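Local coordinates for beta-lactamase (Klebsiella pneumoniae, PDB 6KBY), which probably hydrolyses beta-lactam antibiotics to substituted beta-amino acids as a class C serine enzyme, and here holds adenosine monophosphate in its pocket, at residues A[99-111]-A[138-150]. Numbering follows the deposited sequence.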
loop_
_atom_site.group_PDB
_atom_site.type_symbol
_atom_site.label_atom_id
_atom_site.label_comp_id
_atom_site.label_asym_id
_atom_site.label_seq_id
_atom_site.Cartn_x
_atom_site.Cartn_y
_atom_site.Cartn_z
ATOM N N TYR A 99 8.991 5.433 22.425
ATOM C CA TYR A 99 8.041 4.327 22.445
ATOM C C TYR A 99 8.690 2.956 22.534
ATOM O O TYR A 99 8.008 1.992 22.901
ATOM C CB TYR A 99 7.134 4.370 21.209
ATOM C CG TYR A 99 6.243 5.579 21.209
ATOM C CD1 TYR A 99 5.191 5.682 22.107
ATOM C CD2 TYR A 99 6.466 6.634 20.335
ATOM C CE1 TYR A 99 4.385 6.793 22.134
ATOM C CE2 TYR A 99 5.660 7.751 20.351
ATOM C CZ TYR A 99 4.624 7.825 21.253
ATOM O OH TYR A 99 3.825 8.938 21.272
ATOM N N VAL A 100 9.964 2.837 22.183
ATOM C CA VAL A 100 10.678 1.566 22.223
ATOM C C VAL A 100 11.837 1.754 23.195
ATOM O O VAL A 100 12.958 2.065 22.768
ATOM C CB VAL A 100 11.159 1.150 20.823
ATOM C CG1 VAL A 100 11.725 -0.265 20.852
ATOM C CG2 VAL A 100 10.023 1.268 19.804
ATOM N N PRO A 101 11.607 1.594 24.502
ATOM C CA PRO A 101 12.622 2.004 25.488
ATOM C C PRO A 101 13.945 1.271 25.381
ATOM O O PRO A 101 14.975 1.830 25.787
ATOM C CB PRO A 101 11.936 1.748 26.837
ATOM C CG PRO A 101 10.468 1.720 26.523
ATOM C CD PRO A 101 10.362 1.140 25.144
ATOM N N GLU A 102 13.959 0.048 24.847
ATOM C CA GLU A 102 15.218 -0.656 24.620
ATOM C C GLU A 102 16.160 0.133 23.722
ATOM O O GLU A 102 17.381 -0.046 23.810
ATOM C CB GLU A 102 14.950 -2.021 23.985
ATOM C CG GLU A 102 13.890 -2.857 24.666
ATOM C CD GLU A 102 12.547 -2.780 23.961
ATOM O OE1 GLU A 102 11.844 -1.751 24.121
ATOM O OE2 GLU A 102 12.185 -3.733 23.222
ATOM N N LEU A 103 15.624 1.011 22.875
ATOM C CA LEU A 103 16.423 1.797 21.947
ATOM C C LEU A 103 16.846 3.148 22.510
ATOM O O LEU A 103 17.483 3.925 21.792
ATOM C CB LEU A 103 15.664 1.982 20.628
ATOM C CG LEU A 103 15.283 0.675 19.926
ATOM C CD1 LEU A 103 14.587 0.935 18.590
ATOM C CD2 LEU A 103 16.506 -0.205 19.728
ATOM N N ARG A 104 16.517 3.453 23.761
ATOM C CA ARG A 104 16.949 4.718 24.334
ATOM C C ARG A 104 18.465 4.741 24.452
ATOM O O ARG A 104 19.090 3.761 24.867
ATOM C CB ARG A 104 16.269 4.951 25.682
ATOM C CG ARG A 104 14.796 5.288 25.509
ATOM C CD ARG A 104 14.021 5.273 26.809
ATOM N NE ARG A 104 12.611 5.568 26.568
ATOM C CZ ARG A 104 11.668 5.536 27.502
ATOM N NH1 ARG A 104 11.980 5.217 28.752
ATOM N NH2 ARG A 104 10.410 5.823 27.188
ATOM N N GLY A 105 19.057 5.859 24.047
ATOM C CA GLY A 105 20.492 5.973 23.965
ATOM C C GLY A 105 21.070 5.672 22.598
ATOM O O GLY A 105 22.256 5.943 22.374
ATOM N N SER A 106 20.271 5.135 21.676
ATOM C CA SER A 106 20.717 4.782 20.339
ATOM C C SER A 106 20.408 5.920 19.369
ATOM O O SER A 106 19.921 6.983 19.751
ATOM C CB SER A 106 20.029 3.494 19.876
ATOM O OG SER A 106 18.692 3.756 19.471
ATOM N N SER A 107 20.677 5.677 18.085
ATOM C CA SER A 107 20.320 6.654 17.062
ATOM C C SER A 107 18.826 6.918 17.019
ATOM O O SER A 107 18.403 7.964 16.513
ATOM C CB SER A 107 20.792 6.182 15.689
ATOM O OG SER A 107 22.203 6.117 15.648
ATOM N N PHE A 108 18.018 6.010 17.557
ATOM C CA PHE A 108 16.577 6.215 17.559
ATOM C C PHE A 108 16.115 7.259 18.567
ATOM O O PHE A 108 14.917 7.584 18.584
ATOM C CB PHE A 108 15.856 4.873 17.689
ATOM C CG PHE A 108 15.971 4.047 16.451
ATOM C CD1 PHE A 108 15.152 4.316 15.369
ATOM C CD2 PHE A 108 16.942 3.065 16.326
ATOM C CE1 PHE A 108 15.262 3.594 14.201
ATOM C CE2 PHE A 108 17.058 2.331 15.160
ATOM C CZ PHE A 108 16.217 2.600 14.094
ATOM N N ASP A 109 17.028 7.817 19.371
ATOM C CA ASP A 109 16.709 9.028 20.114
ATOM C C ASP A 109 16.443 10.203 19.185
ATOM O O ASP A 109 15.852 11.197 19.617
ATOM C CB ASP A 109 17.875 9.435 21.022
ATOM C CG ASP A 109 18.061 8.520 22.224
ATOM O OD1 ASP A 109 17.206 7.666 22.514
ATOM O OD2 ASP A 109 19.093 8.677 22.913
ATOM N N HIS A 110 16.901 10.131 17.935
ATOM C CA HIS A 110 16.835 11.253 17.007
ATOM C C HIS A 110 16.049 10.924 15.747
ATOM O O HIS A 110 16.135 11.670 14.765
ATOM C CB HIS A 110 18.243 11.729 16.650
ATOM C CG HIS A 110 19.073 12.086 17.843
ATOM N ND1 HIS A 110 18.709 13.079 18.727
ATOM C CD2 HIS A 110 20.239 11.579 18.309
ATOM C CE1 HIS A 110 19.623 13.178 19.678
ATOM N NE2 HIS A 110 20.557 12.274 19.451
ATOM N N VAL A 111 15.319 9.814 15.750
ATOM C CA VAL A 111 14.424 9.423 14.667
ATOM C C VAL A 111 13.007 9.514 15.209
ATOM O O VAL A 111 12.695 8.879 16.221
ATOM C CB VAL A 111 14.711 7.979 14.220
ATOM C CG1 VAL A 111 13.687 7.515 13.197
ATOM C CG2 VAL A 111 16.124 7.842 13.677
ATOM N N MET A 138 16.650 -6.106 17.787
ATOM C CA MET A 138 16.993 -5.014 18.691
ATOM C C MET A 138 18.495 -4.759 18.717
ATOM O O MET A 138 18.926 -3.609 18.836
ATOM C CB MET A 138 16.453 -5.291 20.095
ATOM C CG MET A 138 14.937 -5.247 20.190
ATOM S SD MET A 138 14.253 -3.622 19.787
ATOM C CE MET A 138 12.498 -3.988 19.830
ATOM N N ALA A 139 19.308 -5.812 18.604
ATOM C CA ALA A 139 20.754 -5.616 18.548
ATOM C C ALA A 139 21.150 -4.823 17.309
ATOM O O ALA A 139 21.998 -3.925 17.378
ATOM C CB ALA A 139 21.472 -6.966 18.584
ATOM N N TYR A 140 20.531 -5.128 16.168
ATOM C CA TYR A 140 20.804 -4.377 14.949
ATOM C C TYR A 140 20.385 -2.921 15.104
ATOM O O TYR A 140 21.148 -2.004 14.777
ATOM C CB TYR A 140 20.079 -5.026 13.767
ATOM C CG TYR A 140 20.193 -4.231 12.488
ATOM C CD1 TYR A 140 21.364 -4.242 11.749
ATOM C CD2 TYR A 140 19.132 -3.460 12.022
ATOM C CE1 TYR A 140 21.483 -3.510 10.587
ATOM C CE2 TYR A 140 19.242 -2.724 10.855
ATOM C CZ TYR A 140 20.421 -2.753 10.143
ATOM O OH TYR A 140 20.548 -2.023 8.981
ATOM N N LEU A 141 19.172 -2.692 15.609
ATOM C CA LEU A 141 18.662 -1.331 15.727
ATOM C C LEU A 141 19.470 -0.505 16.719
ATOM O O LEU A 141 19.658 0.698 16.508
ATOM C CB LEU A 141 17.185 -1.358 16.105
ATOM C CG LEU A 141 16.245 -1.977 15.070
ATOM C CD1 LEU A 141 14.839 -2.049 15.634
ATOM C CD2 LEU A 141 16.268 -1.194 13.765
ATOM N N LYS A 142 19.975 -1.129 17.791
ATOM C CA LYS A 142 20.819 -0.409 18.742
ATOM C C LYS A 142 22.162 -0.020 18.137
ATOM O O LYS A 142 22.757 0.982 18.552
ATOM C CB LYS A 142 21.060 -1.250 19.998
ATOM C CG LYS A 142 19.868 -1.384 20.922
ATOM C CD LYS A 142 20.215 -2.252 22.122
ATOM C CE LYS A 142 18.972 -2.748 22.835
ATOM N NZ LYS A 142 19.314 -3.732 23.901
ATOM N N ALA A 143 22.665 -0.798 17.183
ATOM C CA ALA A 143 23.965 -0.539 16.578
ATOM C C ALA A 143 23.879 0.329 15.329
ATOM O O ALA A 143 24.915 0.799 14.841
ATOM C CB ALA A 143 24.655 -1.863 16.234
ATOM N N TRP A 144 22.673 0.553 14.813
ATOM C CA TRP A 144 22.488 1.257 13.553
ATOM C C TRP A 144 22.711 2.756 13.713
ATOM O O TRP A 144 22.364 3.352 14.738
ATOM C CB TRP A 144 21.060 1.012 13.067
ATOM C CG TRP A 144 20.612 1.879 11.920
ATOM C CD1 TRP A 144 20.842 1.660 10.593
ATOM C CD2 TRP A 144 19.838 3.088 12.001
ATOM N NE1 TRP A 144 20.273 2.662 9.844
ATOM C CE2 TRP A 144 19.647 3.547 10.682
ATOM C CE3 TRP A 144 19.298 3.826 13.057
ATOM C CZ2 TRP A 144 18.933 4.706 10.390
ATOM C CZ3 TRP A 144 18.588 4.983 12.767
ATOM C CH2 TRP A 144 18.413 5.408 11.441
ATOM N N LYS A 145 23.269 3.373 12.673
ATOM C CA LYS A 145 23.394 4.823 12.596
ATOM C C LYS A 145 23.106 5.211 11.150
ATOM O O LYS A 145 23.648 4.582 10.225
ATOM C CB LYS A 145 24.798 5.289 12.989
ATOM C CG LYS A 145 25.133 5.131 14.466
ATOM C CD LYS A 145 26.632 5.269 14.714
ATOM C CE LYS A 145 27.223 6.456 13.964
ATOM N NZ LYS A 145 28.704 6.564 14.154
ATOM N N PRO A 146 22.288 6.231 10.915
ATOM C CA PRO A 146 21.992 6.628 9.535
ATOM C C PRO A 146 23.162 7.367 8.904
ATOM O O PRO A 146 23.984 7.985 9.590
ATOM C CB PRO A 146 20.787 7.557 9.695
ATOM C CG PRO A 146 20.960 8.145 11.051
ATOM C CD PRO A 146 21.559 7.054 11.895
ATOM N N ALA A 147 23.223 7.306 7.572
ATOM C CA ALA A 147 24.273 8.003 6.839
ATOM C C ALA A 147 24.080 9.512 6.873
ATOM O O ALA A 147 25.061 10.262 6.802
ATOM C CB ALA A 147 24.311 7.509 5.393
ATOM N N ASP A 148 22.832 9.968 6.954
ATOM C CA ASP A 148 22.474 11.370 7.059
ATOM C C ASP A 148 21.571 11.529 8.269
ATOM O O ASP A 148 20.992 10.557 8.755
ATOM C CB ASP A 148 21.689 11.834 5.828
ATOM C CG ASP A 148 22.278 11.318 4.543
ATOM O OD1 ASP A 148 23.323 11.850 4.117
ATOM O OD2 ASP A 148 21.708 10.368 3.964
ATOM N N ALA A 149 21.426 12.761 8.740
ATOM C CA ALA A 149 20.511 13.005 9.845
ATOM C C ALA A 149 19.094 12.620 9.443
ATOM O O ALA A 149 18.642 12.916 8.332
ATOM C CB ALA A 149 20.532 14.482 10.229
ATOM N N ALA A 150 18.391 11.960 10.358
ATOM C CA ALA A 150 16.998 11.623 10.106
ATOM C C ALA A 150 16.219 12.884 9.768
ATOM O O ALA A 150 16.380 13.922 10.418
ATOM C CB ALA A 150 16.391 10.959 11.337
HETATM O O HOH W 1 18.709 -1.646 25.951
HETATM O O HOH W 2 20.933 3.023 16.814
#
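A chi1 of 169° turns the Trp144 indole away from its own backbone N, and Phe108 keeps CG anti to its carbonyl carbon; together these torsions bring the rings into an offset stack. The centroids of the Phe108 ring and the six-membered ring of Trp144 lie 4.8 Å apart, with the planes 27° from parallel; Trp144 CZ3 sits over one Phe108 face, displaced toward the rim. At the edge of the Phe108 ring, in its plane, CE2 comes 3.4 Å from Leu141 O, while CZ meets Leu141 CD2. Val111 CG2 reaches the edge of the indole, 3.9 Å from Trp144 CZ3.

Just past the end of helix 134-143, Ser107 OG donates to Trp144 O at 2.9 Å, in the carbonyl plane and on a lone pair (C=O...O angle 137°). Water 2 accepts from Ser107 N at 3.0 Å and also lies close to Leu141 O and Trp144 O. Ser106 OG, which accepts from Phe108 N in an ST turn, donates to Leu103 O across the type II turn and lies at the Phe108 ring edge, in its plane.

Back along the helix, Leu103 CD2 packs 3.8 Å from Lys142 CG, and Met138 CE touches Val100 CG1. Water 1 bridges Lys142 NZ and Glu102 O.

Val96 and Leu163 also touch Phe108, extending this apolar core within the helical part of the fold, away from the nucleotide. The chemistry implies a mixed join: aromatic and aliphatic groups form its apolar side, with Leu103, Phe108, Val111 and Leu141 buried, while Ser107 OG engages Trp144 O where the helix ends.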